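Local coordinates for protein dextranase (Pseudarthrobacter oxydans, PDB 6NZS) that hydrolyses internal alpha-1,6-glucosidic linkages of dextran, as an endo-dextranase of glycoside hydrolase family 49 built on a right-handed parallel beta-helix, at residues A[449-454]-A[490-495]; A[391-396]-A[412-417]; A[520-525]-A[576-581]. One frame throughout, in Å; residues are numbered along the deposited sequence.

Interaction 1 of 3, residues A[449-454]-A[490-495]; sequences ILNSSS and RVYALS
Backbone hydrogen bonds join residues 449-454 to 490-495 as two parallel strands, with Asn-451 paired to Arg-490 and Ser-452 to Val-491. Arg-490 N gives its proton to Leu-450 O, Ser-452 N to Arg-490 O, and Tyr-492 N to Ser-452 O over 2.9 Å. Strands 450-452 and 490-493 run 4.6 Å apart at closest approach, their directions differing by 17°.

Side-chain amide and hydroxyl bonds reinforce this pairing. With CG anti to the backbone N (chi1 -176°), Asn-451 brings ND2 to 2.9 Å from Arg-490 O. That carbonyl therefore accepts from two donors, Ser-452 N in the carbonyl plane and ND2 tilted from it. The rest of the amide is engaged too: ND2 also reaches Tyr-445 O, and OD1 accepts from Gln-415 NE2. A side-chain amide bonded in this way to the coils on both sides resembles the polar stacks of parallel beta-helices, and here it ties successive coils of the family 49 solenoid.

On the other face of the sheet, Ser-452 OG donates to Tyr-492 O across 2.9 Å, approaching from well above the carbonyl plane. The same hydroxyl takes a proton from a water that accepts from Leu-494 N, bridging the strands where they diverge.

The apolar contact is that of Ser-452 CB with Val-491 CG1, at 4.0 Å. Two carbon-to-oxygen contacts are shorter: Leu-494 CD1 lies 3.5 Å from Ser-453 O, and the Tyr-492 ring turns its edge to Ser-452 O, nearest through CD2 at 3.3 Å, while its hydroxyl bonds to His-521 ND1.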
# COMPACT_ATOMS: atom_id res chain seq x y z
N ILE A 449 -10.48 9.48 -1.71
CA ILE A 449 -9.09 9.47 -2.15
C ILE A 449 -8.20 10.28 -1.21
O ILE A 449 -7.12 9.83 -0.81
CB ILE A 449 -8.99 9.94 -3.61
CG1 ILE A 449 -9.87 9.07 -4.53
CG2 ILE A 449 -7.53 9.94 -4.07
CD1 ILE A 449 -9.46 7.60 -4.59
N LEU A 450 -8.65 11.49 -0.84
CA LEU A 450 -7.92 12.36 0.08
C LEU A 450 -8.78 12.65 1.31
O LEU A 450 -9.98 12.88 1.20
CB LEU A 450 -7.51 13.67 -0.61
CG LEU A 450 -6.62 13.50 -1.84
CD1 LEU A 450 -7.38 13.81 -3.12
CD2 LEU A 450 -5.38 14.38 -1.70
N ASN A 451 -8.15 12.69 2.49
CA ASN A 451 -8.93 12.72 3.72
C ASN A 451 -8.14 13.36 4.86
O ASN A 451 -6.95 13.07 5.04
CB ASN A 451 -9.31 11.28 4.09
CG ASN A 451 -10.22 11.16 5.30
OD1 ASN A 451 -10.01 10.25 6.11
ND2 ASN A 451 -11.24 12.01 5.42
N SER A 452 -8.81 14.22 5.61
CA SER A 452 -8.47 14.54 6.99
C SER A 452 -9.63 14.01 7.83
O SER A 452 -10.67 14.66 7.94
CB SER A 452 -8.29 16.03 7.20
OG SER A 452 -8.22 16.32 8.60
N SER A 453 -9.46 12.82 8.40
CA SER A 453 -10.50 12.26 9.24
C SER A 453 -10.69 13.10 10.50
O SER A 453 -9.77 13.80 10.96
CB SER A 453 -10.14 10.83 9.64
OG SER A 453 -11.17 10.24 10.43
N SER A 454 -11.90 13.02 11.05
CA SER A 454 -12.18 13.59 12.37
C SER A 454 -11.36 12.85 13.44
O SER A 454 -10.65 11.89 13.16
CB SER A 454 -13.68 13.52 12.63
OG SER A 454 -14.13 12.18 12.51
N ARG A 490 -12.52 14.43 1.61
CA ARG A 490 -13.25 14.86 2.80
C ARG A 490 -12.24 15.40 3.80
O ARG A 490 -11.41 14.64 4.31
CB ARG A 490 -14.09 13.73 3.41
CG ARG A 490 -15.39 13.51 2.66
CD ARG A 490 -16.19 12.32 3.16
NE ARG A 490 -17.20 12.01 2.15
CZ ARG A 490 -17.91 10.89 2.10
NH1 ARG A 490 -17.77 9.95 3.03
NH2 ARG A 490 -18.77 10.70 1.11
N VAL A 491 -12.32 16.69 4.08
CA VAL A 491 -11.43 17.34 5.03
C VAL A 491 -12.27 17.79 6.22
O VAL A 491 -13.04 18.76 6.11
CB VAL A 491 -10.70 18.52 4.38
CG1 VAL A 491 -9.86 19.27 5.42
CG2 VAL A 491 -9.81 18.03 3.24
N TYR A 492 -12.12 17.10 7.34
CA TYR A 492 -12.63 17.58 8.63
C TYR A 492 -11.42 18.21 9.32
O TYR A 492 -10.58 17.52 9.88
CB TYR A 492 -13.26 16.43 9.42
CG TYR A 492 -14.29 15.74 8.56
CD1 TYR A 492 -15.55 16.30 8.36
CD2 TYR A 492 -13.98 14.56 7.89
CE1 TYR A 492 -16.48 15.69 7.53
CE2 TYR A 492 -14.89 13.95 7.06
CZ TYR A 492 -16.14 14.51 6.89
OH TYR A 492 -17.04 13.89 6.05
N ALA A 493 -11.32 19.54 9.20
CA ALA A 493 -10.09 20.23 9.58
C ALA A 493 -9.95 20.29 11.09
O ALA A 493 -10.78 20.91 11.78
CB ALA A 493 -10.07 21.64 8.99
N LEU A 494 -8.91 19.65 11.61
CA LEU A 494 -8.59 19.67 13.03
C LEU A 494 -7.50 20.68 13.35
O LEU A 494 -7.13 20.84 14.52
CB LEU A 494 -8.17 18.28 13.50
CG LEU A 494 -9.22 17.18 13.31
CD1 LEU A 494 -8.63 15.81 13.65
CD2 LEU A 494 -10.46 17.46 14.16
N SER A 495 -6.99 21.38 12.33
CA SER A 495 -5.95 22.38 12.45
C SER A 495 -6.26 23.47 11.43
O SER A 495 -7.01 23.25 10.48
CB SER A 495 -4.58 21.79 12.12
OG SER A 495 -4.27 20.66 12.92
O HOH W 1 -6.88 18.35 9.88

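Interaction 2 of 3, residues A[391-396]-A[412-417]; sequences LKMYHS and PVIQWG
Tyr-394 and Gln-415 meet at an angle, the ring and amide planes 48° apart. The phenol turns its edge to Gln-415 CG, which stands 3.5 Å from Tyr-394 OH; CE1 lies 3.4 Å from Gln-415 O, while Lys-392 CB sits over one ring face toward its rim. Gln-415 starts with CG anti to the backbone N (chi1 179°) and then bends at chi2 (65°), which carries its amide away from 391-396, toward strand 450-452. There OE1 accepts from Gly-417 N on a lone pair, 2.8 Å away, and also from Ser-453 N, while NE2 serves Asp-389 OD1.

On the opposite face, Leu-391 CD1 lies alongside Ile-414 CG1 at 4.2 Å. Just beyond the paired residues, Met-393, folded at chi2 and chi3, passes its CG over Ile-414 CG2 at 4.0 Å. Trp-416 CB lies 3.2 Å from Met-393 O, a buried carbonyl with no hydrogen-bond partner. Met-393 also touches Val-426 and Val-428 in the interior of the beta-helix.

Between the two faces runs parallel strand pairing: Leu-391 N to Val-413 O, Gln-415 N to Leu-391 O, and Met-393 N to Gln-415 O, the last 2.8 Å long and almost collinear with the carbonyl. The chemistry thus divides by face, with aliphatic packing inside and, on the face of Lys-392 and Gln-415, a buried glutamine amide whose rotation is fixed by bonds at both its oxygen and its nitrogen.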
# COMPACT_ATOMS: atom_id res chain seq x y z
N LEU A 391 -1.35 6.21 2.65
CA LEU A 391 -0.26 7.18 2.80
C LEU A 391 -0.61 8.09 3.97
O LEU A 391 -1.50 8.94 3.86
CB LEU A 391 -0.07 7.98 1.51
CG LEU A 391 0.30 7.14 0.29
CD1 LEU A 391 0.49 8.03 -0.92
CD2 LEU A 391 1.56 6.30 0.55
N LYS A 392 0.11 7.92 5.08
CA LYS A 392 -0.13 8.67 6.30
C LYS A 392 0.78 9.89 6.26
O LYS A 392 1.98 9.81 6.56
CB LYS A 392 0.11 7.78 7.51
CG LYS A 392 -0.99 6.71 7.64
CD LYS A 392 -0.48 5.43 8.30
CE LYS A 392 -0.28 5.62 9.79
NZ LYS A 392 -0.15 4.32 10.53
N MET A 393 0.20 11.03 5.88
CA MET A 393 0.94 12.26 5.61
C MET A 393 0.87 13.11 6.88
O MET A 393 0.07 14.04 7.00
CB MET A 393 0.35 12.97 4.40
CG MET A 393 0.22 12.09 3.16
SD MET A 393 1.72 11.19 2.71
CE MET A 393 2.86 12.54 2.40
N TYR A 394 1.72 12.76 7.84
CA TYR A 394 1.63 13.32 9.18
C TYR A 394 2.82 14.20 9.53
O TYR A 394 2.89 14.66 10.68
CB TYR A 394 1.55 12.19 10.23
CG TYR A 394 0.32 11.29 10.16
CD1 TYR A 394 -0.77 11.61 9.35
CD2 TYR A 394 0.27 10.13 10.92
CE1 TYR A 394 -1.89 10.77 9.31
CE2 TYR A 394 -0.83 9.30 10.88
CZ TYR A 394 -1.92 9.63 10.08
OH TYR A 394 -3.01 8.77 10.05
N HIS A 395 3.74 14.45 8.60
CA HIS A 395 5.00 15.09 8.96
C HIS A 395 5.46 16.06 7.88
O HIS A 395 5.18 15.88 6.70
CB HIS A 395 6.09 14.04 9.21
CG HIS A 395 5.72 13.05 10.27
ND1 HIS A 395 5.91 13.29 11.61
CD2 HIS A 395 5.12 11.84 10.18
CE1 HIS A 395 5.46 12.26 12.31
NE2 HIS A 395 4.97 11.37 11.46
N SER A 396 6.23 17.05 8.31
CA SER A 396 6.78 18.05 7.41
C SER A 396 7.90 17.47 6.55
O SER A 396 8.54 16.46 6.89
CB SER A 396 7.33 19.23 8.21
OG SER A 396 6.29 19.85 8.94
N PRO A 412 -9.32 5.91 3.85
CA PRO A 412 -9.06 6.62 2.60
C PRO A 412 -7.76 6.13 1.98
O PRO A 412 -7.12 5.21 2.47
CB PRO A 412 -8.87 8.05 3.10
CG PRO A 412 -8.14 7.85 4.39
CD PRO A 412 -8.80 6.64 5.02
N VAL A 413 -7.39 6.76 0.87
CA VAL A 413 -6.05 6.54 0.31
C VAL A 413 -5.01 7.40 1.04
O VAL A 413 -4.11 6.87 1.70
CB VAL A 413 -6.04 6.75 -1.22
CG1 VAL A 413 -4.64 6.54 -1.77
CG2 VAL A 413 -7.03 5.80 -1.89
N ILE A 414 -5.16 8.72 0.98
CA ILE A 414 -4.26 9.67 1.64
C ILE A 414 -4.94 10.21 2.90
O ILE A 414 -6.10 10.62 2.86
CB ILE A 414 -3.94 10.82 0.67
CG1 ILE A 414 -3.01 10.33 -0.44
CG2 ILE A 414 -3.34 12.01 1.41
CD1 ILE A 414 -3.13 11.11 -1.75
N GLN A 415 -4.20 10.24 4.02
CA GLN A 415 -4.73 10.67 5.31
C GLN A 415 -3.79 11.70 5.94
O GLN A 415 -2.59 11.47 6.01
CB GLN A 415 -4.79 9.47 6.25
CG GLN A 415 -5.30 9.77 7.66
CD GLN A 415 -6.74 10.22 7.65
OE1 GLN A 415 -7.04 11.39 7.85
NE2 GLN A 415 -7.65 9.28 7.38
N TRP A 416 -4.35 12.82 6.43
CA TRP A 416 -3.58 13.73 7.28
C TRP A 416 -4.34 14.16 8.53
O TRP A 416 -3.85 15.01 9.28
CB TRP A 416 -3.01 14.94 6.52
CG TRP A 416 -4.01 15.96 6.05
CD1 TRP A 416 -4.54 17.00 6.77
CD2 TRP A 416 -4.57 16.06 4.73
NE1 TRP A 416 -5.39 17.73 5.98
CE2 TRP A 416 -5.43 17.18 4.72
CE3 TRP A 416 -4.41 15.33 3.55
CZ2 TRP A 416 -6.14 17.58 3.59
CZ3 TRP A 416 -5.13 15.72 2.42
CH2 TRP A 416 -5.98 16.83 2.45
N GLY A 417 -5.51 13.57 8.79
CA GLY A 417 -6.31 13.92 9.96
C GLY A 417 -6.06 13.04 11.17
O GLY A 417 -4.91 12.67 11.45

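Interaction 3 of 3, residues A[520-525]-A[576-581]; sequences SHLKRY and GENWNS
Asn-578 ND2 gives one proton to Leu-522 O, 3.0 Å away, and another to a water that also accepts from Arg-524 N and donates to Glu-577 OE2. The amide lies almost in plane with Leu-522 O, yet ND2 approaches that carbonyl from well above its plane. Its other end, OD1, receives a weak bond from Arg-524 NE at 3.2 Å, at the guanidinium edge, with the two flat groups turned 76° apart. One asparagine side chain therefore spans from the carbonyl of Leu-522 to the side chain of Arg-524.

Strand 521-524 is an outermost strand of a six-stranded parallel sheet on one side of the beta-helix, and the 3-10 turns of residues 576-581 pack beside it. Within those turns Ser-581 N bonds back to Asn-578 O, holding the backbone that presents the asparagine.

Arg-524 bends at chi3 (-68°), bringing NH2 within 3.4 Å of Glu-577 OE2 in a salt bridge whose guanidinium and carboxylate planes stand 48° apart. Each charged group has a further partner: Lys-532 pairs with Glu-577 OE2, and Arg-524 NH1 bonds to Val-533 O. A methionine in place of Arg-524 would probably leave Asn-578 OD1 without its guanidinium donor and Glu-577 with one fewer positive partner. Next to the polar groups, Leu-522 points CG anti to its amide nitrogen, which sets CD2 4.1 Å from Asn-578 CB; the isobutyl group also touches Val-491, Ile-535 and Phe-574.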
# COMPACT_ATOMS: atom_id res chain seq x y z
N SER A 520 -18.04 15.17 -1.42
CA SER A 520 -16.78 15.67 -0.88
C SER A 520 -17.09 16.77 0.13
O SER A 520 -18.02 17.55 -0.07
CB SER A 520 -15.90 16.21 -2.00
OG SER A 520 -15.28 15.13 -2.71
N HIS A 521 -16.30 16.82 1.22
CA HIS A 521 -16.56 17.71 2.35
C HIS A 521 -15.35 18.58 2.66
O HIS A 521 -14.20 18.18 2.45
CB HIS A 521 -16.87 16.90 3.62
CG HIS A 521 -18.30 16.48 3.74
ND1 HIS A 521 -18.73 15.56 4.68
CD2 HIS A 521 -19.40 16.83 3.04
CE1 HIS A 521 -20.03 15.38 4.56
NE2 HIS A 521 -20.46 16.14 3.57
N LEU A 522 -15.63 19.76 3.20
CA LEU A 522 -14.60 20.68 3.71
C LEU A 522 -15.24 21.42 4.88
O LEU A 522 -16.13 22.25 4.66
CB LEU A 522 -14.17 21.65 2.62
CG LEU A 522 -13.09 22.67 3.01
CD1 LEU A 522 -11.76 21.98 3.34
CD2 LEU A 522 -12.89 23.65 1.88
N LYS A 523 -14.81 21.11 6.10
CA LYS A 523 -15.47 21.60 7.30
C LYS A 523 -14.43 22.06 8.30
O LYS A 523 -13.37 21.43 8.43
CB LYS A 523 -16.32 20.50 7.96
CG LYS A 523 -17.45 19.97 7.07
CD LYS A 523 -18.34 19.00 7.82
CE LYS A 523 -19.49 18.52 6.95
NZ LYS A 523 -20.49 19.61 6.72
N ARG A 524 -14.73 23.14 9.02
CA ARG A 524 -13.85 23.68 10.05
C ARG A 524 -14.37 23.28 11.42
O ARG A 524 -15.48 23.67 11.80
CB ARG A 524 -13.78 25.21 9.94
CG ARG A 524 -13.28 25.70 8.59
CD ARG A 524 -13.01 27.20 8.58
NE ARG A 524 -14.22 28.00 8.69
CZ ARG A 524 -14.38 29.00 9.56
NH1 ARG A 524 -13.41 29.32 10.41
NH2 ARG A 524 -15.51 29.68 9.58
N TYR A 525 -13.59 22.49 12.15
CA TYR A 525 -13.95 22.10 13.50
C TYR A 525 -13.44 23.15 14.49
O TYR A 525 -12.71 24.08 14.13
CB TYR A 525 -13.44 20.69 13.81
CG TYR A 525 -14.29 19.58 13.20
CD1 TYR A 525 -15.27 19.86 12.26
CD2 TYR A 525 -14.12 18.25 13.59
CE1 TYR A 525 -16.05 18.85 11.71
CE2 TYR A 525 -14.91 17.24 13.05
CZ TYR A 525 -15.87 17.55 12.11
OH TYR A 525 -16.65 16.55 11.57
N GLY A 576 -20.83 26.00 2.84
CA GLY A 576 -20.98 27.30 2.20
C GLY A 576 -20.11 28.38 2.81
O GLY A 576 -19.63 29.26 2.09
N GLU A 577 -19.88 28.32 4.12
CA GLU A 577 -19.04 29.32 4.77
C GLU A 577 -17.60 29.28 4.26
O GLU A 577 -16.85 30.24 4.47
CB GLU A 577 -19.08 29.18 6.29
CG GLU A 577 -18.31 27.99 6.86
CD GLU A 577 -18.30 27.97 8.38
OE1 GLU A 577 -18.92 28.87 8.99
OE2 GLU A 577 -17.68 27.07 8.97
N ASN A 578 -17.20 28.20 3.60
CA ASN A 578 -15.84 28.04 3.10
C ASN A 578 -15.72 28.34 1.61
O ASN A 578 -14.68 28.03 1.02
CB ASN A 578 -15.32 26.64 3.42
CG ASN A 578 -15.30 26.36 4.90
OD1 ASN A 578 -15.03 27.26 5.70
ND2 ASN A 578 -15.61 25.13 5.28
N TRP A 579 -16.75 28.95 1.01
CA TRP A 579 -16.75 29.23 -0.42
C TRP A 579 -15.46 29.88 -0.89
O TRP A 579 -14.88 29.48 -1.90
CB TRP A 579 -17.95 30.12 -0.77
CG TRP A 579 -18.01 30.49 -2.22
CD1 TRP A 579 -17.66 31.69 -2.78
CD2 TRP A 579 -18.45 29.66 -3.30
NE1 TRP A 579 -17.86 31.65 -4.14
CE2 TRP A 579 -18.35 30.42 -4.48
CE3 TRP A 579 -18.93 28.35 -3.38
CZ2 TRP A 579 -18.71 29.91 -5.73
CZ3 TRP A 579 -19.28 27.84 -4.61
CH2 TRP A 579 -19.17 28.62 -5.77
N ASN A 580 -14.98 30.89 -0.16
CA ASN A 580 -13.79 31.59 -0.62
C ASN A 580 -12.49 30.90 -0.24
O ASN A 580 -11.41 31.41 -0.58
CB ASN A 580 -13.82 33.04 -0.15
CG ASN A 580 -14.81 33.87 -0.93
OD1 ASN A 580 -14.90 33.75 -2.15
ND2 ASN A 580 -15.59 34.68 -0.23
N SER A 581 -12.57 29.74 0.41
CA SER A 581 -11.40 28.97 0.80
C SER A 581 -11.10 27.82 -0.15
O SER A 581 -10.24 27.00 0.16
CB SER A 581 -11.57 28.44 2.22
OG SER A 581 -11.45 29.51 3.16
O HOH W 2 -16.87 24.68 8.01

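In the fold
All three interactions reach one six-stranded parallel sheet of the beta-helix, in which strands 391-392, 414-415, 450-452, 489-493 and 521-524 follow one another in both chain and spatial order. Interaction 2 comes first along the chain, then interaction 1, then interaction 3. Centres of interactions 2 and 1 are about 9 Å apart, those of 1 and 3 about 11 Å, and those of 2 and 3 about 19 Å. Neighbouring contacts touch: Gln-415 joins the first pair through Ser-453, and Ala-493 N pairs with Lys-523 O in the second. Successive coils are thus bonded continuously until, at interaction 3, a 3-10 segment rather than another strand of this sheet packs beside the edge.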